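Side-chain contacts in putative uncharacterized protein (Mycobacterium avium, PDB 2Z6V), which probably transfers a sulfonate group from the donor PAPS to an acceptor whose identity is not established: residues 53-56 / 57-61; 88-91 / 92-96; 133-136 / 137-141. One frame throughout, in Å; residues are numbered along the deposited sequence.

Contact 1 of 3, residues 53-56 / 57-61; sequences EGLA and LIVDE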
ATOM      1  N   GLU A  53       2.073 -17.808   9.766  1.00 33.42           N
ATOM      2  CA  GLU A  53       1.982 -18.506   8.491  1.00 34.60           C
ATOM      3  C   GLU A  53       2.696 -17.804   7.333  1.00 34.34           C
ATOM      4  O   GLU A  53       3.492 -18.429   6.629  1.00 34.45           O
ATOM      5  CB  GLU A  53       0.521 -18.787   8.130  1.00 35.74           C
ATOM      6  CG  GLU A  53       0.381 -19.562   6.835  1.00 38.64           C
ATOM      7  CD  GLU A  53      -1.003 -20.137   6.617  1.00 42.01           C
ATOM      8  OE1 GLU A  53      -1.995 -19.544   7.103  1.00 44.01           O
ATOM      9  OE2 GLU A  53      -1.095 -21.183   5.935  1.00 43.82           O
ATOM     10  N   GLY A  54       2.419 -16.514   7.143  1.00 33.25           N
ATOM     11  CA  GLY A  54       3.047 -15.764   6.070  1.00 29.97           C
ATOM     12  C   GLY A  54       4.545 -15.568   6.246  1.00 31.51           C
ATOM     13  O   GLY A  54       5.319 -15.721   5.289  1.00 30.57           O
ATOM     14  N   LEU A  55       4.970 -15.224   7.463  1.00 31.33           N
ATOM     15  CA  LEU A  55       6.391 -15.022   7.721  1.00 30.87           C
ATOM     16  C   LEU A  55       7.168 -16.314   7.448  1.00 32.57           C
ATOM     17  O   LEU A  55       8.285 -16.272   6.925  1.00 32.34           O
ATOM     18  CB  LEU A  55       6.621 -14.562   9.165  1.00 29.01           C
ATOM     19  CG  LEU A  55       8.081 -14.315   9.579  1.00 30.31           C
ATOM     20  CD1 LEU A  55       8.732 -13.276   8.668  1.00 27.73           C
ATOM     21  CD2 LEU A  55       8.131 -13.853  11.024  1.00 28.69           C
ATOM     22  N   ALA A  56       6.573 -17.460   7.785  1.00 31.58           N
ATOM     23  CA  ALA A  56       7.237 -18.746   7.561  1.00 31.82           C
ATOM     24  C   ALA A  56       7.505 -18.994   6.071  1.00 32.40           C
ATOM     25  O   ALA A  56       8.531 -19.571   5.710  1.00 30.94           O
ATOM     26  CB  ALA A  56       6.406 -19.881   8.144  1.00 28.51           C
ATOM     27  N   LEU A  57       6.584 -18.559   5.214  1.00 33.42           N
ATOM     28  CA  LEU A  57       6.746 -18.710   3.771  1.00 33.87           C
ATOM     29  C   LEU A  57       7.901 -17.841   3.284  1.00 35.50           C
ATOM     30  O   LEU A  57       8.734 -18.274   2.486  1.00 35.31           O
ATOM     31  CB  LEU A  57       5.475 -18.280   3.047  1.00 33.75           C
ATOM     32  CG  LEU A  57       4.286 -19.231   3.104  1.00 35.49           C
ATOM     33  CD1 LEU A  57       3.097 -18.608   2.380  1.00 34.43           C
ATOM     34  CD2 LEU A  57       4.674 -20.561   2.455  1.00 35.22           C
ATOM     35  N   ILE A  58       7.934 -16.604   3.768  1.00 36.45           N
ATOM     36  CA  ILE A  58       8.976 -15.656   3.395  1.00 36.69           C
ATOM     37  C   ILE A  58      10.345 -16.179   3.823  1.00 38.04           C
ATOM     38  O   ILE A  58      11.275 -16.238   3.019  1.00 38.09           O
ATOM     39  CB  ILE A  58       8.720 -14.263   4.057  1.00 34.05           C
ATOM     40  CG1 ILE A  58       7.418 -13.670   3.514  1.00 34.12           C
ATOM     41  CG2 ILE A  58       9.887 -13.320   3.795  1.00 30.72           C
ATOM     42  CD1 ILE A  58       6.945 -12.425   4.246  1.00 34.07           C
ATOM     43  N   VAL A  59      10.455 -16.554   5.093  1.00 39.37           N
ATOM     44  CA  VAL A  59      11.704 -17.060   5.656  1.00 41.45           C
ATOM     45  C   VAL A  59      12.209 -18.313   4.952  1.00 43.14           C
ATOM     46  O   VAL A  59      13.398 -18.437   4.659  1.00 42.27           O
ATOM     47  CB  VAL A  59      11.543 -17.368   7.154  1.00 40.91           C
ATOM     48  CG1 VAL A  59      12.808 -18.001   7.697  1.00 39.70           C
ATOM     49  CG2 VAL A  59      11.221 -16.086   7.903  1.00 41.50           C
ATOM     50  N   ASP A  60      11.301 -19.242   4.686  1.00 45.11           N
ATOM     51  CA  ASP A  60      11.670 -20.476   4.020  1.00 47.63           C
ATOM     52  C   ASP A  60      12.319 -20.198   2.673  1.00 48.92           C
ATOM     53  O   ASP A  60      13.248 -20.897   2.263  1.00 48.70           O
ATOM     54  CB  ASP A  60      10.443 -21.353   3.809  1.00 49.61           C
ATOM     55  CG  ASP A  60      10.788 -22.664   3.145  1.00 51.23           C
ATOM     56  OD1 ASP A  60      11.576 -23.430   3.742  1.00 52.98           O
ATOM     57  OD2 ASP A  60      10.286 -22.924   2.030  1.00 51.03           O
ATOM     58  N   GLU A  61      11.829 -19.168   1.990  1.00 50.10           N
ATOM     59  CA  GLU A  61      12.352 -18.817   0.683  1.00 51.07           C
ATOM     60  C   GLU A  61      13.679 -18.066   0.731  1.00 51.38           C
ATOM     61  O   GLU A  61      14.573 -18.357  -0.061  1.00 51.97           O
ATOM     62  CB  GLU A  61      11.322 -18.004  -0.102  1.00 52.82           C
ATOM     63  CG  GLU A  61      11.547 -18.061  -1.604  1.00 58.08           C
ATOM     64  CD  GLU A  61      10.371 -17.531  -2.401  1.00 60.71           C
ATOM     65  OE1 GLU A  61       9.221 -17.720  -1.952  1.00 63.47           O
ATOM     66  OE2 GLU A  61      10.593 -16.945  -3.485  1.00 62.06           O
TER
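Leu55 and Val59, one helical turn apart, form the close-packed side of this contact: Leu55 CD1 lies 3.8 Å from Val59 CG2, the two side chains crossing at a slant. The leucine takes part because its CG stands anti to the backbone N (chi1 180°), while the valine, branched at CB, keeps CG2 beside its own N and over the turn before it. The backbone bond of the same turn is nearly straight, Val59 N to Leu55 O at 2.9 Å (174°). Ile58 joins the buried face differently: with CG1 anti to the carbonyl carbon (chi1 -64°), it lies along the carbonyl of Gly54, CG1 3.4 Å from Gly54 O. Leu55 and Val59 both reach Val33 of helix 30-41, and Ile58 reaches Val76 of helix 70-96. The looser flank has the exposed, charged Glu53 and the partly exposed Ala56, Leu57 and Asp60. Helix 212-219 partly covers it, and Asp60 leads its carboxylate away from the turn to a salt bridge with Arg212 of that helix. Leu57 N makes two weak bonds, to Glu53 O at 3.4 Å and to Gly54 O at 3.1 Å. This is an amphipathic alpha-helix whose apolar face packs on helices 30-41 and 70-96.

Contact 2 of 3, residues 88-91 / 92-96; sequences LQVH and AYIQD
His91 holds CG trans to its backbone N (chi1 177°), and Gln95 folds back at chi2 (-46°) after placing CG beside its own N; together these turns bring Gln95 CG over the imidazole one helical turn earlier, the amide continuing past the ring on the NE2/CE1 side. Gln95 CG sits over one ring face, 4.0 Å from the centroid of the His91 ring, a CH-pi contact whose closest pair is Gln95 CG with His91 CE1 at 3.6 Å. Amide and ring planes lie only 18° apart, but the amide is offset beyond the ring, Gln95 CD 3.8 Å from His91 NE2. Such i to i+4 pairing is the ordinary side-chain spacing of an alpha-helix, here near the C-terminal end of helix 70-96, and it runs beside the matching backbone bond from Gln95 N to His91 O at 3.1 Å. Round the helix the character changes. Val90 and Ile94 lie side by side and point the same way, Val90 CG1 meeting Ile94 CD1 at 3.9 Å; both are beta-branched, compact hydrocarbons suited to burial against helix 224-238, where Val90 touches Tyr233 and Ile94 touches Val236. Tyr93 reaches Val236 as well. The polar, flexible Gln95 belongs to the exposed side, while His91, partly exposed, touches Asp47.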
ATOM      1  N   LEU A  88       4.354  -6.071  17.661  1.00 30.23           N
ATOM      2  CA  LEU A  88       4.567  -6.246  19.097  1.00 30.29           C
ATOM      3  C   LEU A  88       4.319  -4.953  19.857  1.00 31.36           C
ATOM      4  O   LEU A  88       3.723  -4.960  20.935  1.00 31.75           O
ATOM      5  CB  LEU A  88       5.997  -6.721  19.373  1.00 28.99           C
ATOM      6  CG  LEU A  88       6.307  -8.159  18.953  1.00 29.23           C
ATOM      7  CD1 LEU A  88       7.782  -8.455  19.136  1.00 26.74           C
ATOM      8  CD2 LEU A  88       5.453  -9.105  19.778  1.00 28.48           C
ATOM      9  N   GLN A  89       4.784  -3.844  19.290  1.00 31.76           N
ATOM     10  CA  GLN A  89       4.617  -2.538  19.915  1.00 30.33           C
ATOM     11  C   GLN A  89       3.152  -2.112  20.002  1.00 28.82           C
ATOM     12  O   GLN A  89       2.721  -1.559  21.013  1.00 26.54           O
ATOM     13  CB  GLN A  89       5.429  -1.483  19.153  1.00 30.08           C
ATOM     14  CG  GLN A  89       6.928  -1.690  19.240  1.00 30.68           C
ATOM     15  CD  GLN A  89       7.721  -0.527  18.672  1.00 32.24           C
ATOM     16  OE1 GLN A  89       7.559   0.616  19.094  1.00 31.52           O
ATOM     17  NE2 GLN A  89       8.592  -0.817  17.714  1.00 34.04           N
ATOM     18  N   VAL A  90       2.387  -2.378  18.948  1.00 28.24           N
ATOM     19  CA  VAL A  90       0.978  -2.004  18.933  1.00 29.52           C
ATOM     20  C   VAL A  90       0.163  -2.843  19.914  1.00 30.33           C
ATOM     21  O   VAL A  90      -0.808  -2.360  20.499  1.00 29.75           O
ATOM     22  CB  VAL A  90       0.371  -2.151  17.513  1.00 30.55           C
ATOM     23  CG1 VAL A  90      -1.138  -1.889  17.552  1.00 28.48           C
ATOM     24  CG2 VAL A  90       1.050  -1.175  16.559  1.00 29.71           C
ATOM     25  N   HIS A  91       0.562  -4.097  20.097  1.00 30.88           N
ATOM     26  CA  HIS A  91      -0.149  -4.974  21.010  1.00 29.47           C
ATOM     27  C   HIS A  91       0.071  -4.565  22.456  1.00 28.37           C
ATOM     28  O   HIS A  91      -0.859  -4.586  23.264  1.00 28.86           O
ATOM     29  CB  HIS A  91       0.279  -6.426  20.818  1.00 31.51           C
ATOM     30  CG  HIS A  91      -0.363  -7.363  21.790  1.00 33.54           C
ATOM     31  ND1 HIS A  91       0.260  -7.774  22.950  1.00 35.05           N
ATOM     32  CD2 HIS A  91      -1.612  -7.885  21.827  1.00 32.79           C
ATOM     33  CE1 HIS A  91      -0.580  -8.505  23.660  1.00 35.35           C
ATOM     34  NE2 HIS A  91      -1.722  -8.586  23.002  1.00 33.92           N
ATOM     35  N   ALA A  92       1.303  -4.191  22.785  1.00 26.90           N
ATOM     36  CA  ALA A  92       1.618  -3.779  24.152  1.00 27.49           C
ATOM     37  C   ALA A  92       0.839  -2.512  24.491  1.00 28.74           C
ATOM     38  O   ALA A  92       0.316  -2.365  25.601  1.00 28.34           O
ATOM     39  CB  ALA A  92       3.119  -3.533  24.305  1.00 23.19           C
ATOM     40  N   TYR A  93       0.753  -1.606  23.519  1.00 28.60           N
ATOM     41  CA  TYR A  93       0.043  -0.356  23.718  1.00 27.54           C
ATOM     42  C   TYR A  93      -1.451  -0.582  23.949  1.00 27.73           C
ATOM     43  O   TYR A  93      -2.034  -0.036  24.890  1.00 26.31           O
ATOM     44  CB  TYR A  93       0.232   0.567  22.514  1.00 25.03           C
ATOM     45  CG  TYR A  93      -0.223   1.978  22.790  1.00 23.54           C
ATOM     46  CD1 TYR A  93       0.559   2.839  23.563  1.00 22.32           C
ATOM     47  CD2 TYR A  93      -1.456   2.438  22.322  1.00 22.07           C
ATOM     48  CE1 TYR A  93       0.126   4.126  23.862  1.00 23.67           C
ATOM     49  CE2 TYR A  93      -1.903   3.726  22.619  1.00 22.93           C
ATOM     50  CZ  TYR A  93      -1.105   4.566  23.386  1.00 24.64           C
ATOM     51  OH  TYR A  93      -1.526   5.843  23.670  1.00 24.15           O
ATOM     52  N   ILE A  94      -2.071  -1.380  23.088  1.00 28.24           N
ATOM     53  CA  ILE A  94      -3.497  -1.645  23.231  1.00 29.31           C
ATOM     54  C   ILE A  94      -3.811  -2.262  24.590  1.00 31.23           C
ATOM     55  O   ILE A  94      -4.803  -1.889  25.224  1.00 32.15           O
ATOM     56  CB  ILE A  94      -4.021  -2.552  22.100  1.00 26.80           C
ATOM     57  CG1 ILE A  94      -3.955  -1.793  20.772  1.00 23.55           C
ATOM     58  CG2 ILE A  94      -5.457  -2.959  22.376  1.00 23.76           C
ATOM     59  CD1 ILE A  94      -4.410  -2.602  19.580  1.00 20.69           C
ATOM     60  N   GLN A  95      -2.972  -3.195  25.045  1.00 32.07           N
ATOM     61  CA  GLN A  95      -3.190  -3.805  26.348  1.00 32.89           C
ATOM     62  C   GLN A  95      -3.216  -2.717  27.426  1.00 33.34           C
ATOM     63  O   GLN A  95      -4.034  -2.770  28.336  1.00 34.84           O
ATOM     64  CB  GLN A  95      -2.100  -4.828  26.671  1.00 36.00           C
ATOM     65  CG  GLN A  95      -2.140  -6.093  25.822  1.00 42.88           C
ATOM     66  CD  GLN A  95      -3.545  -6.677  25.701  1.00 48.15           C
ATOM     67  OE1 GLN A  95      -4.366  -6.191  24.915  1.00 51.23           O
ATOM     68  NE2 GLN A  95      -3.834  -7.714  26.490  1.00 48.63           N
ATOM     69  N   ASP A  96      -2.333  -1.725  27.320  1.00 33.46           N
ATOM     70  CA  ASP A  96      -2.304  -0.635  28.299  1.00 34.57           C
ATOM     71  C   ASP A  96      -3.387   0.412  28.054  1.00 34.60           C
ATOM     72  O   ASP A  96      -3.605   1.279  28.900  1.00 35.32           O
ATOM     73  CB  ASP A  96      -0.951   0.094  28.306  1.00 36.78           C
ATOM     74  CG  ASP A  96       0.173  -0.743  28.882  1.00 38.72           C
ATOM     75  OD1 ASP A  96      -0.082  -1.542  29.811  1.00 42.91           O
ATOM     76  OD2 ASP A  96       1.320  -0.585  28.417  1.00 39.23           O
TER

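Contact 3 of 3, residues 133-136 / 137-141; sequences RSLL and HWQCV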
ATOM      1  N   ARG A 133      -8.236  12.325   8.518  1.00 31.64           N
ATOM      2  CA  ARG A 133      -6.954  11.770   8.936  1.00 30.37           C
ATOM      3  C   ARG A 133      -6.451  10.858   7.835  1.00 29.07           C
ATOM      4  O   ARG A 133      -7.241  10.204   7.149  1.00 29.59           O
ATOM      5  CB  ARG A 133      -7.075  10.948  10.226  1.00 31.02           C
ATOM      6  CG  ARG A 133      -7.286  11.756  11.504  1.00 34.56           C
ATOM      7  CD  ARG A 133      -6.136  12.721  11.809  1.00 33.66           C
ATOM      8  NE  ARG A 133      -6.647  14.087  11.859  1.00 38.91           N
ATOM      9  CZ  ARG A 133      -6.240  15.074  11.066  1.00 41.20           C
ATOM     10  NH1 ARG A 133      -5.296  14.862  10.156  1.00 44.46           N
ATOM     11  NH2 ARG A 133      -6.802  16.269  11.157  1.00 40.53           N
ATOM     12  N   SER A 134      -5.134  10.826   7.666  1.00 27.50           N
ATOM     13  CA  SER A 134      -4.498   9.977   6.670  1.00 24.19           C
ATOM     14  C   SER A 134      -3.410   9.175   7.376  1.00 22.97           C
ATOM     15  O   SER A 134      -2.932   9.573   8.433  1.00 22.91           O
ATOM     16  CB  SER A 134      -3.879  10.831   5.561  1.00 25.29           C
ATOM     17  OG  SER A 134      -4.875  11.502   4.805  1.00 25.60           O
ATOM     18  N   LEU A 135      -3.040   8.033   6.807  1.00 21.88           N
ATOM     19  CA  LEU A 135      -1.991   7.193   7.373  1.00 21.87           C
ATOM     20  C   LEU A 135      -0.682   7.749   6.829  1.00 22.88           C
ATOM     21  O   LEU A 135      -0.444   7.733   5.623  1.00 24.28           O
ATOM     22  CB  LEU A 135      -2.167   5.737   6.926  1.00 19.97           C
ATOM     23  CG  LEU A 135      -1.184   4.661   7.412  1.00 20.08           C
ATOM     24  CD1 LEU A 135      -1.354   4.426   8.898  1.00 15.13           C
ATOM     25  CD2 LEU A 135      -1.429   3.357   6.650  1.00 17.98           C
ATOM     26  N   LEU A 136       0.161   8.260   7.711  1.00 23.21           N
ATOM     27  CA  LEU A 136       1.429   8.820   7.276  1.00 22.57           C
ATOM     28  C   LEU A 136       2.506   7.759   7.369  1.00 23.35           C
ATOM     29  O   LEU A 136       2.469   6.899   8.247  1.00 22.19           O
ATOM     30  CB  LEU A 136       1.777  10.032   8.139  1.00 22.19           C
ATOM     31  CG  LEU A 136       0.594  11.002   8.256  1.00 23.05           C
ATOM     32  CD1 LEU A 136       1.003  12.196   9.092  1.00 24.27           C
ATOM     33  CD2 LEU A 136       0.126  11.443   6.861  1.00 17.72           C
ATOM     34  N   HIS A 137       3.466   7.815   6.454  1.00 25.55           N
ATOM     35  CA  HIS A 137       4.535   6.834   6.441  1.00 27.33           C
ATOM     36  C   HIS A 137       5.273   6.640   7.771  1.00 28.03           C
ATOM     37  O   HIS A 137       5.600   5.499   8.130  1.00 28.07           O
ATOM     38  CB  HIS A 137       5.553   7.150   5.345  1.00 31.35           C
ATOM     39  CG  HIS A 137       6.622   6.111   5.218  1.00 37.68           C
ATOM     40  ND1 HIS A 137       6.345   4.802   4.873  1.00 38.32           N
ATOM     41  CD2 HIS A 137       7.951   6.161   5.477  1.00 37.77           C
ATOM     42  CE1 HIS A 137       7.457   4.091   4.934  1.00 41.58           C
ATOM     43  NE2 HIS A 137       8.446   4.891   5.298  1.00 41.41           N
ATOM     44  N   TRP A 138       5.536   7.718   8.512  1.00 26.09           N
ATOM     45  CA  TRP A 138       6.250   7.545   9.766  1.00 24.88           C
ATOM     46  C   TRP A 138       5.455   6.732  10.777  1.00 27.11           C
ATOM     47  O   TRP A 138       6.031   6.136  11.686  1.00 28.04           O
ATOM     48  CB  TRP A 138       6.672   8.888  10.376  1.00 23.14           C
ATOM     49  CG  TRP A 138       5.612   9.697  11.075  1.00 25.52           C
ATOM     50  CD1 TRP A 138       4.832  10.687  10.532  1.00 24.87           C
ATOM     51  CD2 TRP A 138       5.285   9.653  12.472  1.00 23.68           C
ATOM     52  NE1 TRP A 138       4.054  11.266  11.508  1.00 25.11           N
ATOM     53  CE2 TRP A 138       4.311  10.651  12.706  1.00 24.21           C
ATOM     54  CE3 TRP A 138       5.722   8.870  13.548  1.00 25.03           C
ATOM     55  CZ2 TRP A 138       3.770  10.889  13.976  1.00 26.58           C
ATOM     56  CZ3 TRP A 138       5.181   9.106  14.819  1.00 24.98           C
ATOM     57  CH2 TRP A 138       4.216  10.110  15.018  1.00 26.14           C
ATOM     58  N   GLN A 139       4.135   6.692  10.611  1.00 27.49           N
ATOM     59  CA  GLN A 139       3.287   5.930  11.521  1.00 27.79           C
ATOM     60  C   GLN A 139       3.342   4.445  11.182  1.00 27.91           C
ATOM     61  O   GLN A 139       2.797   3.606  11.906  1.00 27.69           O
ATOM     62  CB  GLN A 139       1.847   6.442  11.470  1.00 26.10           C
ATOM     63  CG  GLN A 139       1.738   7.900  11.862  1.00 27.53           C
ATOM     64  CD  GLN A 139       0.345   8.439  11.688  1.00 29.91           C
ATOM     65  OE1 GLN A 139      -0.310   8.180  10.671  1.00 32.25           O
ATOM     66  NE2 GLN A 139      -0.123   9.202  12.675  1.00 28.30           N
ATOM     67  N   CYS A 140       4.005   4.124  10.076  1.00 27.37           N
ATOM     68  CA  CYS A 140       4.163   2.739   9.676  1.00 27.61           C
ATOM     69  C   CYS A 140       5.580   2.270  10.002  1.00 28.20           C
ATOM     70  O   CYS A 140       5.957   1.139   9.706  1.00 31.37           O
ATOM     71  CB  CYS A 140       3.863   2.584   8.192  1.00 29.38           C
ATOM     72  SG  CYS A 140       2.108   2.784   7.829  1.00 29.88           S
ATOM     73  N   VAL A 141       6.356   3.155  10.618  1.00 26.86           N
ATOM     74  CA  VAL A 141       7.716   2.851  11.029  1.00 26.51           C
ATOM     75  C   VAL A 141       7.766   2.868  12.562  1.00 27.08           C
ATOM     76  O   VAL A 141       8.250   1.924  13.188  1.00 27.04           O
ATOM     77  CB  VAL A 141       8.720   3.888  10.463  1.00 27.25           C
ATOM     78  CG1 VAL A 141      10.114   3.672  11.065  1.00 20.15           C
ATOM     79  CG2 VAL A 141       8.780   3.757   8.955  1.00 25.30           C
TER
HETATM   80  O   HOH W   1      -2.834  10.588  11.060  1.00 30.49           O
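The indole of Trp138 meets Leu136 obliquely, with its CD1 3.9 Å from Leu136 CB, while Gln139 CG lies over the centre of one indole face, 3.8 Å above the plane. Trp182 comes against the same indole with its plane turned by about 65°, and NE1 is hydrogen-bonded to Leu152 O, so a large ring with a single N-H fits this buried place. The ring of His137 meets that of His181 at a shallow tilt. Gln139 CG lies beside its backbone N (chi1 -60°) and the chain stays extended at chi2 (175°), which carries OE1 back to Leu136 N; it accepts there at 3.0 Å along a nearly straight N-H (173°), the donor tilted from the carbonyl plane. In return Gln139 N donates to Leu136 O at 2.9 Å, closing the 3-10 turn. On another side the sulfur of Cys140 packs against Leu135, with SG 3.8 Å from CD2, a small and polarisable partner for a buried leucine. A water donates to Ser134 O at 2.8 Å and accepts weakly from Gln139 NE2. Just past edge strand 132-134, Leu135 and His137 bond to the backbone of Thr189 and Gly187, while Gln139 OE1 supplies the acceptor for the buried Leu136 N, tying the departing chain to the turn that follows.

How the contacts relate
Contact 3 belongs to the interior, whereas contacts 1 and 2 are partly buried stretches of peripheral helices, their centres about 20 and 23 Å from the centre of the chain. Those two sit on consecutive helices, 50-64 and 70-96, and both pack against helix 30-41. Contacts 2 and 3 share a different neighbour, helix 224-238: Tyr233 touches Val90 and also bonds Gln139 O. The nearest atoms of contacts 2 and 3 are about 5 Å apart, without touching. Chemistry follows place. Regular helix lets backbone bonds pair off in contacts 1 and 2, leaving side chains to pack, meet solvent or, in contact 1, bond to residues elsewhere; where contact 3 leaves the sheet, a side-chain amide supplies one of the backbone's partners.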